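Succinate-semialdehyde dehydrogenase (NAD(P)(+)) (Marinobacter aquaeolei, PDB 3RH9) probably oxidises succinate semialdehyde to succinate with a nicotinamide cofactor, as a member of the aldehyde dehydrogenase family. Local coordinates at residues Val110-Ala113 and Ala114-Asp118; Glu134-Asp138 and Cys139-Val143; His344-Asp347 and Ala348-Gly352; Leu398-Thr401 and Glu402-Ile406. One frame throughout, in Å; residues are numbered along the deposited sequence.

How the contacts relate
Contact 1 is the buried one, its centre about 13 Å from the centre of the chain, whereas contacts 2, 3 and 4 are partly buried and lie farther out. Contacts 1 and 3 each stay within a single helix: the former relies on an aromatic pair, the latter on polar and charged side chains close to a helix end. Contact 4 joins a strand end to the following helix through capping bonds and a CH-pi contact. Contact 2 folds a turn onto its own strand beside the second subunit. Contacts 3 and 4, with centres about 23 Å apart, are joined by strand 393-399, whose Leu393 is touched by His344 and Leu345 and on whose end contact 4 begins.

Contact 1: Val110-Ala113 and Ala114-Asp118; sequences VDYA and AGFFD
Val110 O accepts from Ala114 N at 3.1 Å, an i to i+4 bond of helix 103-123 in the aldehyde dehydrogenase fold; the Val110 side chain meets Ile91 of helix 88-99. At Asp111 the carbonyl receives two weak bonds, from Ala114 N and Gly115 N, and the carboxylate makes a salt bridge with Arg88. Tyr112 carries the side-chain contact. With CG opposite the backbone N (chi1 178°), its ring reaches along the helix and turns one face to Phe116 CE2, at the edge of that ring: a T-shaped (edge-to-face) pair with centroids 5.2 Å apart and planes at 84°. Tyr112 OH is hydrogen-bonded to Pro448 O, and the side chain is about 8 Å from that of Glu256, the predicted active-site residue. A leucine in place of Tyr112 would probably leave the Phe116 edge without an aromatic face and Pro448 O without its hydroxyl partner. Tyr112 O takes Gly115 N at 3.2 Å, an i to i+3 bond with the donor above the carbonyl plane. Ala113 O repeats this with Phe116 N, while Ala113 CB packs on Ala165 of helix 162-174. The same Ala113 O lies at the Phe117 ring edge, 3.6 Å from Phe117 CD1.

Contact 2: Glu134-Asp138 and Cys139-Val143; sequences EKPKD and CTWTV
Trp141 sets its CG opposite the carbonyl carbon (chi1 -63°), which carries the indole back along the chain until its N-H meets the carbonyl of Pro136. The bond from Trp141 NE1 to Pro136 O is 3.1 Å long and nearly straight at 166°, with the oxygen in the indole plane. Cys139 N gives Pro136 O a second bond, of 3.2 Å, arriving from the other face of the carbonyl plane. This i to i+3 link, with positive phi at both Lys137 and Asp138, fits a type I' beta turn. It lies in the connection between strand 130-131 and strand 140-147, antiparallel neighbours in the three-stranded sheet that in this family serves oligomerisation. Consistent with that, Trp141 packs on Gly447 of the second subunit. The Pro136 ring crosses the indole at its pyrrole side, Pro136 CG lying 3.7 Å from Trp141 CE2. A water bridges the two backbones: it donates to Glu134 O at 2.9 Å and accepts from Trp141 N at 2.8 Å. Lys135 runs alongside Thr140, its CE lying by Thr140 OG1. Lys137 NZ comes to the indole edge, near its plane, and is hydrogen-bonded to Thr446 OG1 of the second subunit.

Contact 3: His344-Asp347 and Ala348-Gly352; sequences HLQD and ALDKG
Leu349 N and Asp350 N keep the backbone of helix 335-350 regular, donating to Leu345 O at 3.1 Å and to Gln346 O at 2.8 Å, each almost in line with the C=O. Ala348 N reaches His344 O at 3.2 Å from above the carbonyl plane, and the last i to i+4 bond of the run, Lys351 N to Asp347 O, is weak.

Among polar side chains, the clearest link is Gln346 to Asp350. Gln346 CG stands trans to the backbone N (chi1 -161°) and the chain bends at chi2, bringing NE2 2.9 Å from Asp350 OD1. The acceptor lies in the amide plane, whereas the donor meets OD1 on its syn side, 34° out of the carboxylate plane.

The salt bridge of Asp347 with Lys351 is doubtful in detail, because Asp347 OD1 is placed too close to the lysine chain; Asp347 OD2 has a firmer partner in Cys383 N.

The buried Leu345 packs on Val375 of strand 373-376 and Leu393 of strand 393-399. At the helix end, Gly352 has positive phi and Gly352 N bonds to Leu349 O at 3.2 Å; with Ala353 N to Ala348 O, this completes a Schellman motif.

Contact 4: Leu398-Thr401 and Glu402-Ile406; sequences LFRT and EEEVI
Thr401 OG1 accepts from Glu404 N at 2.9 Å, so the first turn of helix 402-409 has one of the N-H groups that lack a helical acceptor before them satisfied by the side chain at the N-cap. Thr401 chi1 of 78° puts that oxygen between the backbone N and the carbonyl carbon, on the side of the helix start. The bond is reciprocated by Glu404. Its chain, extended beyond CG, sends OE1 back over the cap, where Glu404 OE1 takes two backbone donors: Arg400 N at 2.9 Å, from above the carboxylate plane, and Thr401 N at 3.1 Å, nearly in line with the C-O bond. Helical bonding then begins with Val405 N to Thr401 O at 3.2 Å. The backbone of Phe399 is hydrogen-bonded to Val298 and Glu300 beside it in the sheet. Other charged ends find partners farther off, Arg400 on Glu300 and Glu402 on Arg430, each in a salt bridge.

The apolar part of the contact is Val405 CG2 over the centre of the Phe399 ring, 3.5 Å from its centroid and 7° off the normal, a CH-pi contact. Val405 CB approaches the rim of the same face at Phe399 CD2. The ring also packs edge-to-face with Phe266 and His299. A serine at Phe399 would probably open a gap beside Val405 and deprive its methyl of the aromatic face. Thr401 and Glu404, each side chain bonded to the other's backbone N, form a capping box; it starts the helix that follows strand 393-399 in a beta-alpha-beta crossover to the parallel strand 417-421.

Contact 1: Val110-Ala113 and Ala114-Asp118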
loop_
_atom_site.group_PDB
_atom_site.type_symbol
_atom_site.label_atom_id
_atom_site.label_comp_id
_atom_site.label_asym_id
_atom_site.label_seq_id
_atom_site.Cartn_x
_atom_site.Cartn_y
_atom_site.Cartn_z
ATOM N N VAL A 110 -28.210 0.908 4.402
ATOM C CA VAL A 110 -27.976 1.557 5.680
ATOM C C VAL A 110 -27.653 0.499 6.723
ATOM O O VAL A 110 -26.785 0.706 7.557
ATOM C CB VAL A 110 -29.183 2.376 6.103
ATOM C CG1 VAL A 110 -28.981 2.894 7.493
ATOM C CG2 VAL A 110 -29.392 3.514 5.133
ATOM N N ASP A 111 -28.328 -0.643 6.653
ATOM C CA ASP A 111 -28.060 -1.732 7.585
ATOM C C ASP A 111 -26.637 -2.218 7.395
ATOM O O ASP A 111 -25.857 -2.363 8.347
ATOM C CB ASP A 111 -29.011 -2.897 7.343
ATOM C CG ASP A 111 -30.419 -2.621 7.844
ATOM O OD1 ASP A 111 -30.621 -1.576 8.506
ATOM O OD2 ASP A 111 -31.314 -3.459 7.581
ATOM N N TYR A 112 -26.317 -2.473 6.136
ATOM C CA TYR A 112 -25.001 -2.913 5.730
ATOM C C TYR A 112 -23.887 -1.964 6.222
ATOM O O TYR A 112 -22.856 -2.413 6.743
ATOM C CB TYR A 112 -25.007 -3.002 4.218
ATOM C CG TYR A 112 -23.706 -3.395 3.608
ATOM C CD1 TYR A 112 -23.297 -4.724 3.593
ATOM C CD2 TYR A 112 -22.898 -2.448 3.013
ATOM C CE1 TYR A 112 -22.108 -5.097 3.011
ATOM C CE2 TYR A 112 -21.706 -2.808 2.424
ATOM C CZ TYR A 112 -21.317 -4.132 2.427
ATOM O OH TYR A 112 -20.123 -4.478 1.848
ATOM N N ALA A 113 -24.103 -0.661 6.048
ATOM C CA ALA A 113 -23.173 0.367 6.515
ATOM C C ALA A 113 -22.961 0.295 8.024
ATOM O O ALA A 113 -21.856 0.524 8.526
ATOM C CB ALA A 113 -23.678 1.757 6.132
ATOM N N ALA A 114 -24.032 -0.019 8.746
ATOM C CA ALA A 114 -23.990 -0.029 10.200
ATOM C C ALA A 114 -23.054 -1.105 10.719
ATOM O O ALA A 114 -22.475 -0.958 11.783
ATOM C CB ALA A 114 -25.383 -0.221 10.760
ATOM N N GLY A 115 -22.912 -2.186 9.956
ATOM C CA GLY A 115 -22.174 -3.355 10.401
ATOM C C GLY A 115 -20.669 -3.171 10.328
ATOM O O GLY A 115 -19.899 -3.952 10.902
ATOM N N PHE A 116 -20.245 -2.143 9.605
ATOM C CA PHE A 116 -18.831 -1.822 9.538
ATOM C C PHE A 116 -18.429 -1.145 10.827
ATOM O O PHE A 116 -17.391 -1.442 11.425
ATOM C CB PHE A 116 -18.534 -0.935 8.329
ATOM C CG PHE A 116 -18.473 -1.699 7.049
ATOM C CD1 PHE A 116 -17.356 -2.464 6.743
ATOM C CD2 PHE A 116 -19.547 -1.696 6.166
ATOM C CE1 PHE A 116 -17.294 -3.191 5.574
ATOM C CE2 PHE A 116 -19.488 -2.428 4.984
ATOM C CZ PHE A 116 -18.357 -3.182 4.694
ATOM N N PHE A 117 -19.286 -0.241 11.261
ATOM C CA PHE A 117 -19.080 0.452 12.510
ATOM C C PHE A 117 -19.159 -0.520 13.670
ATOM O O PHE A 117 -18.381 -0.442 14.616
ATOM C CB PHE A 117 -20.082 1.591 12.631
ATOM C CG PHE A 117 -19.709 2.780 11.811
ATOM C CD1 PHE A 117 -20.311 3.012 10.601
ATOM C CD2 PHE A 117 -18.716 3.646 12.237
ATOM C CE1 PHE A 117 -19.951 4.110 9.843
ATOM C CE2 PHE A 117 -18.349 4.731 11.486
ATOM C CZ PHE A 117 -18.965 4.971 10.294
ATOM N N ASP A 118 -20.091 -1.454 13.586
ATOM C CA ASP A 118 -20.207 -2.448 14.627
ATOM C C ASP A 118 -18.935 -3.264 14.660
ATOM O O ASP A 118 -18.374 -3.522 15.717
ATOM C CB ASP A 118 -21.408 -3.371 14.395
ATOM C CG ASP A 118 -21.667 -4.286 15.585
ATOM O OD1 ASP A 118 -21.732 -3.792 16.738
ATOM O OD2 ASP A 118 -21.791 -5.504 15.375
#

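Contact 2: Glu134-Asp138 and Cys139-Val143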
loop_
_atom_site.group_PDB
_atom_site.type_symbol
_atom_site.label_atom_id
_atom_site.label_comp_id
_atom_site.label_asym_id
_atom_site.label_seq_id
_atom_site.Cartn_x
_atom_site.Cartn_y
_atom_site.Cartn_z
ATOM N N GLU A 134 11.031 -11.335 21.177
ATOM C CA GLU A 134 12.473 -11.269 20.907
ATOM C C GLU A 134 13.106 -9.989 21.494
ATOM O O GLU A 134 12.461 -8.938 21.559
ATOM C CB GLU A 134 12.744 -11.350 19.391
ATOM C CG GLU A 134 12.209 -12.611 18.681
ATOM C CD GLU A 134 10.822 -12.429 18.025
ATOM O OE1 GLU A 134 10.228 -11.330 18.107
ATOM O OE2 GLU A 134 10.313 -13.397 17.413
ATOM N N LYS A 135 14.366 -10.064 21.912
ATOM C CA LYS A 135 15.071 -8.860 22.356
ATOM C C LYS A 135 16.446 -8.682 21.736
ATOM O O LYS A 135 17.450 -8.635 22.443
ATOM C CB LYS A 135 15.183 -8.817 23.878
ATOM C CG LYS A 135 13.837 -8.824 24.568
ATOM C CD LYS A 135 13.972 -8.432 26.019
ATOM C CE LYS A 135 12.680 -7.831 26.536
ATOM N NZ LYS A 135 11.543 -8.755 26.294
ATOM N N PRO A 136 16.505 -8.559 20.406
ATOM C CA PRO A 136 17.772 -8.319 19.719
ATOM C C PRO A 136 18.432 -7.035 20.186
ATOM O O PRO A 136 17.749 -6.111 20.647
ATOM C CB PRO A 136 17.335 -8.140 18.271
ATOM C CG PRO A 136 15.917 -7.746 18.380
ATOM C CD PRO A 136 15.399 -8.614 19.446
ATOM N N LYS A 137 19.751 -6.976 20.042
ATOM C CA LYS A 137 20.510 -5.784 20.367
ATOM C C LYS A 137 20.135 -5.194 21.732
ATOM O O LYS A 137 20.015 -3.979 21.889
ATOM C CB LYS A 137 20.347 -4.730 19.262
ATOM C CG LYS A 137 21.582 -4.538 18.380
ATOM C CD LYS A 137 21.650 -5.564 17.260
ATOM C CE LYS A 137 20.902 -5.075 16.020
ATOM N NZ LYS A 137 19.526 -4.508 16.282
ATOM N N ASP A 138 19.934 -6.051 22.721
ATOM C CA ASP A 138 19.832 -5.576 24.097
ATOM C C ASP A 138 18.655 -4.646 24.376
ATOM O O ASP A 138 18.624 -4.002 25.420
ATOM C CB ASP A 138 21.137 -4.879 24.508
ATOM C CG ASP A 138 22.198 -5.852 25.037
ATOM O OD1 ASP A 138 22.314 -6.984 24.505
ATOM O OD2 ASP A 138 22.931 -5.473 25.990
ATOM N N CYS A 139 17.688 -4.601 23.461
ATOM C CA CYS A 139 16.521 -3.720 23.578
ATOM C C CYS A 139 15.201 -4.457 23.734
ATOM O O CYS A 139 15.074 -5.620 23.339
ATOM C CB CYS A 139 16.422 -2.827 22.356
ATOM S SG CYS A 139 17.870 -1.813 22.115
ATOM N N THR A 140 14.221 -3.771 24.316
ATOM C CA THR A 140 12.844 -4.253 24.360
ATOM C C THR A 140 12.109 -3.561 23.235
ATOM O O THR A 140 12.145 -2.338 23.150
ATOM C CB THR A 140 12.165 -3.872 25.687
ATOM O OG1 THR A 140 12.759 -4.603 26.763
ATOM C CG2 THR A 140 10.692 -4.190 25.654
ATOM N N TRP A 141 11.444 -4.318 22.366
ATOM C CA TRP A 141 10.906 -3.733 21.134
ATOM C C TRP A 141 9.395 -3.594 21.117
ATOM O O TRP A 141 8.662 -4.574 21.204
ATOM C CB TRP A 141 11.339 -4.538 19.909
ATOM C CG TRP A 141 12.801 -4.562 19.692
ATOM C CD1 TRP A 141 13.728 -5.185 20.463
ATOM C CD2 TRP A 141 13.517 -3.947 18.618
ATOM N NE1 TRP A 141 14.988 -4.994 19.943
ATOM C CE2 TRP A 141 14.883 -4.239 18.807
ATOM C CE3 TRP A 141 13.140 -3.184 17.515
ATOM C CZ2 TRP A 141 15.864 -3.790 17.934
ATOM C CZ3 TRP A 141 14.112 -2.741 16.659
ATOM C CH2 TRP A 141 15.455 -3.041 16.868
ATOM N N THR A 142 8.919 -2.371 20.975
ATOM C CA THR A 142 7.487 -2.183 20.939
ATOM C C THR A 142 7.026 -1.637 19.596
ATOM O O THR A 142 7.651 -0.749 19.018
ATOM C CB THR A 142 7.004 -1.291 22.091
ATOM O OG1 THR A 142 7.358 -1.900 23.335
ATOM C CG2 THR A 142 5.498 -1.132 22.049
ATOM N N VAL A 143 5.920 -2.184 19.110
ATOM C CA VAL A 143 5.340 -1.748 17.860
ATOM C C VAL A 143 4.026 -1.010 18.105
ATOM O O VAL A 143 3.094 -1.554 18.682
ATOM C CB VAL A 143 5.112 -2.948 16.913
ATOM C CG1 VAL A 143 4.288 -2.520 15.719
ATOM C CG2 VAL A 143 6.437 -3.529 16.471
HETATM O O HOH W 1 10.951 -6.973 23.063
#

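Contact 3: His344-Asp347 and Ala348-Gly352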
loop_
_atom_site.group_PDB
_atom_site.type_symbol
_atom_site.label_atom_id
_atom_site.label_comp_id
_atom_site.label_asym_id
_atom_site.label_seq_id
_atom_site.Cartn_x
_atom_site.Cartn_y
_atom_site.Cartn_z
ATOM N N HIS A 344 -23.488 -1.564 -25.201
ATOM C CA HIS A 344 -23.048 -2.944 -24.983
ATOM C C HIS A 344 -24.115 -3.908 -25.406
ATOM O O HIS A 344 -23.815 -5.025 -25.815
ATOM C CB HIS A 344 -22.740 -3.215 -23.512
ATOM C CG HIS A 344 -21.444 -2.632 -23.050
ATOM N ND1 HIS A 344 -20.806 -3.056 -21.906
ATOM C CD2 HIS A 344 -20.664 -1.662 -23.582
ATOM C CE1 HIS A 344 -19.691 -2.365 -21.748
ATOM N NE2 HIS A 344 -19.581 -1.515 -22.751
ATOM N N LEU A 345 -25.370 -3.512 -25.277
ATOM C CA LEU A 345 -26.421 -4.388 -25.769
ATOM C C LEU A 345 -26.374 -4.439 -27.309
ATOM O O LEU A 345 -26.265 -5.496 -27.912
ATOM C CB LEU A 345 -27.779 -3.933 -25.262
ATOM C CG LEU A 345 -28.892 -4.937 -25.540
ATOM C CD1 LEU A 345 -28.535 -6.300 -24.985
ATOM C CD2 LEU A 345 -30.200 -4.432 -24.969
ATOM N N GLN A 346 -26.413 -3.276 -27.935
ATOM C CA GLN A 346 -26.281 -3.192 -29.370
ATOM C C GLN A 346 -25.072 -3.974 -29.894
ATOM O O GLN A 346 -25.165 -4.706 -30.888
ATOM C CB GLN A 346 -26.179 -1.730 -29.796
ATOM C CG GLN A 346 -26.492 -1.534 -31.257
ATOM C CD GLN A 346 -27.904 -1.980 -31.598
ATOM O OE1 GLN A 346 -28.895 -1.375 -31.154
ATOM N NE2 GLN A 346 -28.006 -3.048 -32.379
ATOM N N ASP A 347 -23.930 -3.790 -29.240
ATOM C CA ASP A 347 -22.686 -4.361 -29.731
ATOM C C ASP A 347 -22.768 -5.873 -29.708
ATOM O O ASP A 347 -22.335 -6.539 -30.643
ATOM C CB ASP A 347 -21.516 -3.901 -28.880
ATOM C CG ASP A 347 -20.218 -4.564 -29.273
ATOM O OD1 ASP A 347 -19.657 -4.225 -30.341
ATOM O OD2 ASP A 347 -19.744 -5.419 -28.498
ATOM N N ALA A 348 -23.337 -6.411 -28.636
ATOM C CA ALA A 348 -23.488 -7.844 -28.503
ATOM C C ALA A 348 -24.346 -8.432 -29.628
ATOM O O ALA A 348 -24.004 -9.466 -30.214
ATOM C CB ALA A 348 -24.085 -8.181 -27.153
ATOM N N LEU A 349 -25.474 -7.785 -29.906
ATOM C CA LEU A 349 -26.390 -8.283 -30.915
ATOM C C LEU A 349 -25.824 -8.063 -32.316
ATOM O O LEU A 349 -26.026 -8.903 -33.202
ATOM C CB LEU A 349 -27.776 -7.643 -30.777
ATOM C CG LEU A 349 -28.536 -7.933 -29.484
ATOM C CD1 LEU A 349 -29.787 -7.089 -29.433
ATOM C CD2 LEU A 349 -28.891 -9.385 -29.361
ATOM N N ASP A 350 -25.116 -6.949 -32.518
ATOM C CA ASP A 350 -24.502 -6.697 -33.815
ATOM C C ASP A 350 -23.499 -7.783 -34.141
ATOM O O ASP A 350 -23.269 -8.075 -35.313
ATOM C CB ASP A 350 -23.812 -5.340 -33.878
ATOM C CG ASP A 350 -24.795 -4.176 -33.857
ATOM O OD1 ASP A 350 -26.027 -4.430 -33.972
ATOM O OD2 ASP A 350 -24.319 -3.011 -33.720
ATOM N N LYS A 351 -22.913 -8.397 -33.117
ATOM C CA LYS A 351 -21.892 -9.403 -33.345
ATOM C C LYS A 351 -22.381 -10.843 -33.174
ATOM O O LYS A 351 -21.580 -11.781 -33.169
ATOM C CB LYS A 351 -20.703 -9.164 -32.430
ATOM C CG LYS A 351 -19.944 -7.879 -32.657
ATOM C CD LYS A 351 -18.930 -7.744 -31.546
ATOM C CE LYS A 351 -18.421 -6.321 -31.365
ATOM N NZ LYS A 351 -17.163 -6.050 -32.094
ATOM N N GLY A 352 -23.686 -11.029 -33.021
ATOM C CA GLY A 352 -24.245 -12.370 -33.018
ATOM C C GLY A 352 -24.953 -12.847 -31.766
ATOM O O GLY A 352 -25.636 -13.858 -31.789
#

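Contact 4: Leu398-Thr401 and Glu402-Ile406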
loop_
_atom_site.group_PDB
_atom_site.type_symbol
_atom_site.label_atom_id
_atom_site.label_comp_id
_atom_site.label_asym_id
_atom_site.label_seq_id
_atom_site.Cartn_x
_atom_site.Cartn_y
_atom_site.Cartn_z
ATOM N N LEU A 398 -19.787 -19.074 -23.331
ATOM C CA LEU A 398 -19.693 -20.509 -23.081
ATOM C C LEU A 398 -18.273 -20.928 -22.753
ATOM O O LEU A 398 -17.331 -20.206 -23.058
ATOM C CB LEU A 398 -20.214 -21.310 -24.274
ATOM C CG LEU A 398 -21.659 -21.031 -24.683
ATOM C CD1 LEU A 398 -22.071 -21.994 -25.778
ATOM C CD2 LEU A 398 -22.594 -21.126 -23.487
ATOM N N PHE A 399 -18.129 -22.091 -22.116
ATOM C CA PHE A 399 -16.813 -22.707 -21.922
ATOM C C PHE A 399 -16.896 -24.224 -21.681
ATOM O O PHE A 399 -17.958 -24.761 -21.340
ATOM C CB PHE A 399 -16.061 -22.024 -20.774
ATOM C CG PHE A 399 -16.509 -22.461 -19.410
ATOM C CD1 PHE A 399 -17.619 -21.890 -18.817
ATOM C CD2 PHE A 399 -15.818 -23.443 -18.721
ATOM C CE1 PHE A 399 -18.028 -22.296 -17.563
ATOM C CE2 PHE A 399 -16.224 -23.846 -17.472
ATOM C CZ PHE A 399 -17.334 -23.282 -16.892
ATOM N N ARG A 400 -15.766 -24.909 -21.846
ATOM C CA ARG A 400 -15.680 -26.344 -21.545
ATOM C C ARG A 400 -14.808 -26.661 -20.313
ATOM O O ARG A 400 -15.308 -27.145 -19.299
ATOM C CB ARG A 400 -15.145 -27.133 -22.751
ATOM C CG ARG A 400 -15.686 -26.721 -24.103
ATOM C CD ARG A 400 -16.859 -27.564 -24.518
ATOM N NE ARG A 400 -16.525 -28.985 -24.578
ATOM C CZ ARG A 400 -17.431 -29.954 -24.678
ATOM N NH1 ARG A 400 -18.720 -29.646 -24.734
ATOM N NH2 ARG A 400 -17.057 -31.225 -24.711
ATOM N N THR A 401 -13.509 -26.390 -20.407
ATOM C CA THR A 401 -12.564 -26.857 -19.392
ATOM C C THR A 401 -12.327 -25.910 -18.217
ATOM O O THR A 401 -12.499 -24.702 -18.326
ATOM C CB THR A 401 -11.189 -27.156 -20.000
ATOM O OG1 THR A 401 -10.493 -25.921 -20.223
ATOM C CG2 THR A 401 -11.341 -27.897 -21.299
ATOM N N GLU A 402 -11.900 -26.484 -17.097
ATOM C CA GLU A 402 -11.525 -25.708 -15.921
ATOM C C GLU A 402 -10.433 -24.694 -16.253
ATOM O O GLU A 402 -10.578 -23.511 -15.974
ATOM C CB GLU A 402 -11.052 -26.632 -14.794
ATOM C CG GLU A 402 -10.473 -25.903 -13.591
ATOM C CD GLU A 402 -10.043 -26.849 -12.476
ATOM O OE1 GLU A 402 -10.705 -27.893 -12.295
ATOM O OE2 GLU A 402 -9.047 -26.543 -11.772
ATOM N N GLU A 403 -9.341 -25.163 -16.849
ATOM C CA GLU A 403 -8.213 -24.290 -17.134
ATOM C C GLU A 403 -8.595 -23.171 -18.097
ATOM O O GLU A 403 -8.208 -22.024 -17.904
ATOM C CB GLU A 403 -7.006 -25.083 -17.650
ATOM C CG GLU A 403 -7.384 -26.312 -18.478
ATOM C CD GLU A 403 -7.860 -27.484 -17.610
ATOM O OE1 GLU A 403 -7.278 -27.688 -16.511
ATOM O OE2 GLU A 403 -8.806 -28.200 -18.029
ATOM N N GLU A 404 -9.368 -23.506 -19.118
ATOM C CA GLU A 404 -9.825 -22.508 -20.077
ATOM C C GLU A 404 -10.617 -21.359 -19.430
ATOM O O GLU A 404 -10.405 -20.192 -19.775
ATOM C CB GLU A 404 -10.671 -23.172 -21.164
ATOM C CG GLU A 404 -11.657 -22.230 -21.840
ATOM C CD GLU A 404 -12.628 -22.955 -22.774
ATOM O OE1 GLU A 404 -13.089 -24.074 -22.426
ATOM O OE2 GLU A 404 -12.935 -22.395 -23.854
ATOM N N VAL A 405 -11.524 -21.691 -18.507
ATOM C CA VAL A 405 -12.391 -20.694 -17.891
ATOM C C VAL A 405 -11.656 -19.850 -16.858
ATOM O O VAL A 405 -12.045 -18.714 -16.588
ATOM C CB VAL A 405 -13.657 -21.322 -17.252
ATOM C CG1 VAL A 405 -13.333 -21.953 -15.910
ATOM C CG2 VAL A 405 -14.758 -20.275 -17.093
ATOM N N ILE A 406 -10.600 -20.407 -16.272
ATOM C CA ILE A 406 -9.766 -19.641 -15.346
ATOM C C ILE A 406 -8.934 -18.609 -16.118
ATOM O O ILE A 406 -8.864 -17.450 -15.720
ATOM C CB ILE A 406 -8.845 -20.526 -14.502
ATOM C CG1 ILE A 406 -9.634 -21.187 -13.372
ATOM C CG2 ILE A 406 -7.685 -19.705 -13.947
ATOM C CD1 ILE A 406 -8.880 -22.312 -12.692
#